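GntR-family protein transcriptional regulator (Mycobacterium smegmatis, PDB 3F8M) represses, as a DNA-binding winged helix-turn-helix regulator, the phnDCE operon for phosphate uptake when phosphate is available in the cell. Local coordinates at residues A[178-183]-A[212-217]; A[153-158]-A[172-177]. All coordinates share one frame; numbering follows the deposited sequence.

Interaction 1. Residues A[178-183]-A[212-217]; sequences FTRTVD and VSYDQD
Strands 180-183 and 212-214 run antiparallel, their axes 4.7 Å apart at closest; Arg180 with Tyr214 and Val182 with Val212 form hydrogen-bonded pairs, and Thr181 with Ser213 lies between them as a non-hydrogen-bonded pair. At the start of the first strand a classic beta bulge sets Thr179 and Arg180 both against Tyr214, whose O takes two amides, Thr179 N at 2.9 Å and Arg180 N at 3.1 Å. Arg180 leaves the backbone with CG opposite its own N (chi1 -177°) and bends at chi3, which lays the guanidinium flat on the Tyr214 ring. The planes are 11° apart and NH2 sits over the ring centre, a stacked cation-pi contact with CZ 4.0 Å from the centroid; a salt bridge to Asp218 also holds the guanidinium. Val182 CG2 meets the edge of the same ring at CE2. On the face carrying Thr181 and Ser213, Thr181 CG2 lies 3.5 Å from Ser213 OG, which is hydrogen-bonded to Glu222, while Ser213 CB abuts the edge of the Phe178 ring. Strand 180-188 also pairs with a strand of the second subunit, so this bulged antiparallel pair belongs to a UTRA-domain sheet continued across the dimer interface.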
loop_
_atom_site.group_PDB
_atom_site.type_symbol
_atom_site.label_atom_id
_atom_site.label_comp_id
_atom_site.label_asym_id
_atom_site.label_seq_id
_atom_site.Cartn_x
_atom_site.Cartn_y
_atom_site.Cartn_z
ATOM N N PHE A 178 -20.516 -8.282 0.466
ATOM C CA PHE A 178 -19.255 -7.793 1.024
ATOM C C PHE A 178 -19.558 -6.425 1.565
ATOM O O PHE A 178 -19.740 -5.486 0.798
ATOM C CB PHE A 178 -18.136 -7.768 -0.038
ATOM C CG PHE A 178 -17.564 -9.138 -0.342
ATOM C CD1 PHE A 178 -16.381 -9.571 0.263
ATOM C CD2 PHE A 178 -18.204 -9.995 -1.240
ATOM C CE1 PHE A 178 -15.861 -10.852 -0.006
ATOM C CE2 PHE A 178 -17.688 -11.267 -1.534
ATOM C CZ PHE A 178 -16.503 -11.704 -0.908
ATOM N N THR A 179 -19.644 -6.346 2.891
ATOM C CA THR A 179 -20.136 -5.159 3.587
ATOM C C THR A 179 -18.981 -4.375 4.228
ATOM O O THR A 179 -18.934 -3.150 4.145
ATOM C CB THR A 179 -21.224 -5.558 4.606
ATOM O OG1 THR A 179 -22.219 -6.352 3.932
ATOM C CG2 THR A 179 -21.892 -4.324 5.261
ATOM N N ARG A 180 -18.014 -5.086 4.799
ATOM C CA ARG A 180 -16.845 -4.435 5.412
ATOM C C ARG A 180 -15.574 -5.252 5.120
ATOM O O ARG A 180 -15.593 -6.488 5.292
ATOM C CB ARG A 180 -17.081 -4.305 6.928
ATOM C CG ARG A 180 -16.006 -3.587 7.728
ATOM C CD ARG A 180 -16.567 -3.272 9.117
ATOM N NE ARG A 180 -16.858 -4.475 9.885
ATOM C CZ ARG A 180 -15.965 -5.067 10.651
ATOM N NH1 ARG A 180 -14.760 -4.542 10.725
ATOM N NH2 ARG A 180 -16.272 -6.155 11.348
ATOM N N THR A 181 -14.517 -4.568 4.653
ATOM C CA THR A 181 -13.158 -5.138 4.582
ATOM C C THR A 181 -12.190 -4.423 5.524
ATOM O O THR A 181 -12.382 -3.227 5.840
ATOM C CB THR A 181 -12.553 -5.119 3.170
ATOM O OG1 THR A 181 -12.613 -3.801 2.618
ATOM C CG2 THR A 181 -13.291 -6.100 2.253
ATOM N N VAL A 182 -11.188 -5.166 5.993
ATOM C CA VAL A 182 -10.107 -4.651 6.858
ATOM C C VAL A 182 -8.787 -5.171 6.299
ATOM O O VAL A 182 -8.525 -6.408 6.335
ATOM C CB VAL A 182 -10.265 -5.097 8.349
ATOM C CG1 VAL A 182 -9.190 -4.489 9.228
ATOM C CG2 VAL A 182 -11.630 -4.702 8.914
ATOM N N ASP A 183 -7.991 -4.260 5.744
ATOM C CA ASP A 183 -6.736 -4.601 5.091
ATOM C C ASP A 183 -5.560 -4.170 5.967
ATOM O O ASP A 183 -5.640 -3.131 6.659
ATOM C CB ASP A 183 -6.582 -3.863 3.782
ATOM C CG ASP A 183 -7.278 -4.533 2.614
ATOM O OD1 ASP A 183 -7.241 -5.776 2.489
ATOM O OD2 ASP A 183 -7.806 -3.778 1.763
ATOM N N VAL A 212 -9.521 -9.333 6.023
ATOM C CA VAL A 212 -10.669 -10.077 6.512
ATOM C C VAL A 212 -11.867 -9.319 5.953
ATOM O O VAL A 212 -11.919 -8.075 6.034
ATOM C CB VAL A 212 -10.770 -10.150 8.049
ATOM C CG1 VAL A 212 -11.910 -11.080 8.455
ATOM C CG2 VAL A 212 -9.429 -10.633 8.661
ATOM N N SER A 213 -12.816 -10.067 5.399
ATOM C CA SER A 213 -14.042 -9.496 4.867
ATOM C C SER A 213 -15.200 -9.973 5.702
ATOM O O SER A 213 -15.192 -11.107 6.205
ATOM C CB SER A 213 -14.285 -9.922 3.409
ATOM O OG SER A 213 -13.230 -9.540 2.584
ATOM N N TYR A 214 -16.201 -9.101 5.805
ATOM C CA TYR A 214 -17.372 -9.298 6.617
ATOM C C TYR A 214 -18.641 -9.005 5.805
ATOM O O TYR A 214 -18.677 -8.092 4.964
ATOM C CB TYR A 214 -17.332 -8.358 7.835
ATOM C CG TYR A 214 -16.124 -8.566 8.733
ATOM C CD1 TYR A 214 -16.163 -9.496 9.756
ATOM C CD2 TYR A 214 -14.962 -7.831 8.530
ATOM C CE1 TYR A 214 -15.045 -9.699 10.571
ATOM C CE2 TYR A 214 -13.850 -8.014 9.324
ATOM C CZ TYR A 214 -13.903 -8.934 10.338
ATOM O OH TYR A 214 -12.811 -9.094 11.117
ATOM N N ASP A 215 -19.663 -9.800 6.075
ATOM C CA ASP A 215 -20.912 -9.771 5.317
ATOM C C ASP A 215 -21.940 -8.839 5.970
ATOM O O ASP A 215 -21.619 -8.103 6.912
ATOM C CB ASP A 215 -21.487 -11.188 5.090
ATOM C CG ASP A 215 -22.016 -11.839 6.359
ATOM O OD1 ASP A 215 -22.280 -11.123 7.351
ATOM O OD2 ASP A 215 -22.188 -13.077 6.375
ATOM N N GLN A 216 -23.169 -8.905 5.471
ATOM C CA GLN A 216 -24.256 -8.012 5.915
ATOM C C GLN A 216 -24.640 -8.221 7.395
ATOM O O GLN A 216 -25.221 -7.317 8.020
ATOM C CB GLN A 216 -25.474 -8.135 4.983
ATOM C CG GLN A 216 -26.129 -9.523 4.946
ATOM C CD GLN A 216 -25.624 -10.391 3.786
ATOM O OE1 GLN A 216 -24.422 -10.472 3.537
ATOM N NE2 GLN A 216 -26.550 -11.053 3.082
ATOM N N ASP A 217 -24.328 -9.394 7.942
ATOM C CA ASP A 217 -24.523 -9.659 9.363
ATOM C C ASP A 217 -23.255 -9.482 10.194
ATOM O O ASP A 217 -23.221 -9.897 11.358
ATOM C CB ASP A 217 -25.038 -11.075 9.561
ATOM C CG ASP A 217 -26.390 -11.286 8.930
ATOM O OD1 ASP A 217 -27.210 -10.346 8.991
ATOM O OD2 ASP A 217 -26.621 -12.373 8.351
#

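Interaction 2. Residues A[153-158]-A[172-177]; sequences RYPGLR and RSRGIA
Arg153 approaches Ile176 with the end of its side chain: NH2 lies 3.5 Å from Ile176 CD1, the guanidinium meeting the methyl obliquely. The chain gets there by a bend at chi3 (66°), and its charged end is held by a salt bridge to Asp215 and by a bond from NH1 to Ala220 O. At the backbone, Arg153 O accepts from a water that in turn accepts from Arg174 NH1, at 2.9 Å, in the guanidinium plane. Tyr154 packs its ring under Arg153 CB, which stands over the ring centre, and presents CE1 to Ile176 CD1 at 3.7 Å. Arg174 CD lies at the edge of this ring, whose OH is anchored on Ile221 O. From Tyr154 to Leu157 the chain makes a type II beta turn, and Pro155 supplies the acceptor there. Its O is gripped end-on by Arg174 NH1 and NH2, each 2.9 Å away, and lies in the guanidinium plane, while both nitrogens approach from the same face of the carbonyl, about 30° from its plane. Arg174 runs extended from CG to NE to make this reach; with NE in a salt bridge to Glu170 and NH2 also bonded to Thr160 OG1, the orientation of the guanidinium is fixed by several partners at once. Gly156 takes the positive phi of the turn's third position and also serves as N-cap of helix 157-160; the contact thus joins the entry to one UTRA-domain helix with the exit from another, helix 167-173. Gly156 C borders the edge of the Arg174 guanidinium. Leu157 turns CD1 over one face of that group, 3.9 Å from Arg174 NE.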
loop_
_atom_site.group_PDB
_atom_site.type_symbol
_atom_site.label_atom_id
_atom_site.label_comp_id
_atom_site.label_asym_id
_atom_site.label_seq_id
_atom_site.Cartn_x
_atom_site.Cartn_y
_atom_site.Cartn_z
ATOM N N ARG A 153 -19.555 -22.524 5.550
ATOM C CA ARG A 153 -20.323 -21.473 4.869
ATOM C C ARG A 153 -20.513 -21.693 3.367
ATOM O O ARG A 153 -21.362 -21.044 2.765
ATOM C CB ARG A 153 -19.719 -20.079 5.059
ATOM C CG ARG A 153 -19.724 -19.506 6.508
ATOM C CD ARG A 153 -19.617 -17.982 6.454
ATOM N NE ARG A 153 -20.809 -17.391 5.853
ATOM C CZ ARG A 153 -21.065 -16.095 5.761
ATOM N NH1 ARG A 153 -20.206 -15.188 6.226
ATOM N NH2 ARG A 153 -22.200 -15.695 5.197
ATOM N N TYR A 154 -19.725 -22.572 2.760
ATOM C CA TYR A 154 -19.717 -22.675 1.280
ATOM C C TYR A 154 -19.818 -24.090 0.740
ATOM O O TYR A 154 -18.948 -24.541 0.011
ATOM C CB TYR A 154 -18.462 -21.969 0.679
ATOM C CG TYR A 154 -18.259 -20.582 1.229
ATOM C CD1 TYR A 154 -19.077 -19.526 0.832
ATOM C CD2 TYR A 154 -17.232 -20.325 2.148
ATOM C CE1 TYR A 154 -18.885 -18.238 1.349
ATOM C CE2 TYR A 154 -17.030 -19.044 2.663
ATOM C CZ TYR A 154 -17.879 -18.010 2.272
ATOM O OH TYR A 154 -17.674 -16.744 2.770
ATOM N N PRO A 155 -20.913 -24.821 1.064
ATOM C CA PRO A 155 -20.959 -26.160 0.490
ATOM C C PRO A 155 -20.993 -26.115 -1.042
ATOM O O PRO A 155 -21.564 -25.193 -1.667
ATOM C CB PRO A 155 -22.275 -26.781 1.074
ATOM C CG PRO A 155 -23.106 -25.614 1.418
ATOM C CD PRO A 155 -22.115 -24.496 1.844
ATOM N N GLY A 156 -20.341 -27.095 -1.632
ATOM C CA GLY A 156 -20.313 -27.286 -3.063
ATOM C C GLY A 156 -19.348 -26.325 -3.761
ATOM O O GLY A 156 -19.208 -26.378 -4.980
ATOM N N LEU A 157 -18.672 -25.456 -3.006
ATOM C CA LEU A 157 -17.854 -24.416 -3.658
ATOM C C LEU A 157 -16.953 -24.956 -4.740
ATOM O O LEU A 157 -16.900 -24.398 -5.825
ATOM C CB LEU A 157 -17.019 -23.601 -2.663
ATOM C CG LEU A 157 -16.336 -22.416 -3.368
ATOM C CD1 LEU A 157 -17.398 -21.432 -3.859
ATOM C CD2 LEU A 157 -15.367 -21.751 -2.400
ATOM N N ARG A 158 -16.220 -26.021 -4.466
ATOM C CA ARG A 158 -15.413 -26.626 -5.547
ATOM C C ARG A 158 -16.195 -27.062 -6.787
ATOM O O ARG A 158 -15.646 -27.057 -7.899
ATOM C CB ARG A 158 -14.564 -27.755 -5.021
ATOM C CG ARG A 158 -13.387 -27.201 -4.280
ATOM C CD ARG A 158 -12.575 -28.266 -3.666
ATOM N NE ARG A 158 -13.040 -28.486 -2.305
ATOM C CZ ARG A 158 -12.378 -29.170 -1.379
ATOM N NH1 ARG A 158 -11.192 -29.719 -1.651
ATOM N NH2 ARG A 158 -12.919 -29.303 -0.174
ATOM N N ARG A 172 -21.021 -13.465 -3.693
ATOM C CA ARG A 172 -22.208 -12.617 -3.827
ATOM C C ARG A 172 -23.423 -13.404 -4.368
ATOM O O ARG A 172 -24.544 -13.237 -3.844
ATOM C CB ARG A 172 -21.927 -11.418 -4.719
ATOM C CG ARG A 172 -21.060 -10.398 -4.037
ATOM C CD ARG A 172 -20.810 -9.206 -4.958
ATOM N NE ARG A 172 -19.923 -8.271 -4.269
ATOM C CZ ARG A 172 -18.670 -7.987 -4.616
ATOM N NH1 ARG A 172 -18.115 -8.538 -5.676
ATOM N NH2 ARG A 172 -17.975 -7.124 -3.870
ATOM N N SER A 173 -23.164 -14.284 -5.341
ATOM C CA SER A 173 -24.203 -15.129 -5.992
ATOM C C SER A 173 -24.833 -16.102 -4.999
ATOM O O SER A 173 -25.936 -16.581 -5.231
ATOM C CB SER A 173 -23.646 -15.867 -7.236
ATOM O OG SER A 173 -22.901 -17.027 -6.905
ATOM N N ARG A 174 -24.158 -16.332 -3.868
ATOM C CA ARG A 174 -24.703 -17.171 -2.792
ATOM C C ARG A 174 -25.484 -16.360 -1.710
ATOM O O ARG A 174 -25.854 -16.897 -0.668
ATOM C CB ARG A 174 -23.608 -18.063 -2.192
ATOM C CG ARG A 174 -23.018 -19.099 -3.213
ATOM C CD ARG A 174 -21.617 -19.642 -2.797
ATOM N NE ARG A 174 -21.264 -20.868 -3.513
ATOM C CZ ARG A 174 -21.350 -22.096 -2.992
ATOM N NH1 ARG A 174 -21.758 -22.270 -1.749
ATOM N NH2 ARG A 174 -21.010 -23.149 -3.716
ATOM N N GLY A 175 -25.719 -15.080 -1.989
ATOM C CA GLY A 175 -26.503 -14.186 -1.113
ATOM C C GLY A 175 -25.701 -13.552 0.008
ATOM O O GLY A 175 -26.254 -13.127 1.030
ATOM N N ILE A 176 -24.384 -13.503 -0.163
ATOM C CA ILE A 176 -23.478 -13.001 0.882
ATOM C C ILE A 176 -22.873 -11.721 0.357
ATOM O O ILE A 176 -22.188 -11.721 -0.676
ATOM C CB ILE A 176 -22.384 -14.051 1.229
ATOM C CG1 ILE A 176 -23.040 -15.342 1.738
ATOM C CG2 ILE A 176 -21.338 -13.485 2.224
ATOM C CD1 ILE A 176 -22.099 -16.565 1.797
ATOM N N ALA A 177 -23.127 -10.624 1.048
ATOM C CA ALA A 177 -22.709 -9.316 0.537
ATOM C C ALA A 177 -21.420 -8.895 1.228
ATOM O O ALA A 177 -21.281 -9.105 2.438
ATOM C CB ALA A 177 -23.773 -8.273 0.791
HETATM O O HOH W 1 -22.703 -20.717 0.484
#

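In the fold
From the N terminus, the chain leaves strand 140-150 and enters 153-158; it passes through helix 157-160 and returns at 172-177, which begins in the last turn of helix 167-173, so that interaction 2 closes this short helical excursion. It then runs directly into 178-183 and strand 180-188, passes helix 192-198, and comes back along strand 206-214, so interaction 1 closes a second, longer loop. The two loops follow in series and neither nest nor cross. They nevertheless touch: Asp215 CB packs on Ile176 CG2, and Ala177 N probably bonds to Gln216 OE1. Together they tie the short helices 157-160 and 167-173 to the strand that is outermost within this chain, 180-188, and its neighbour 206-214.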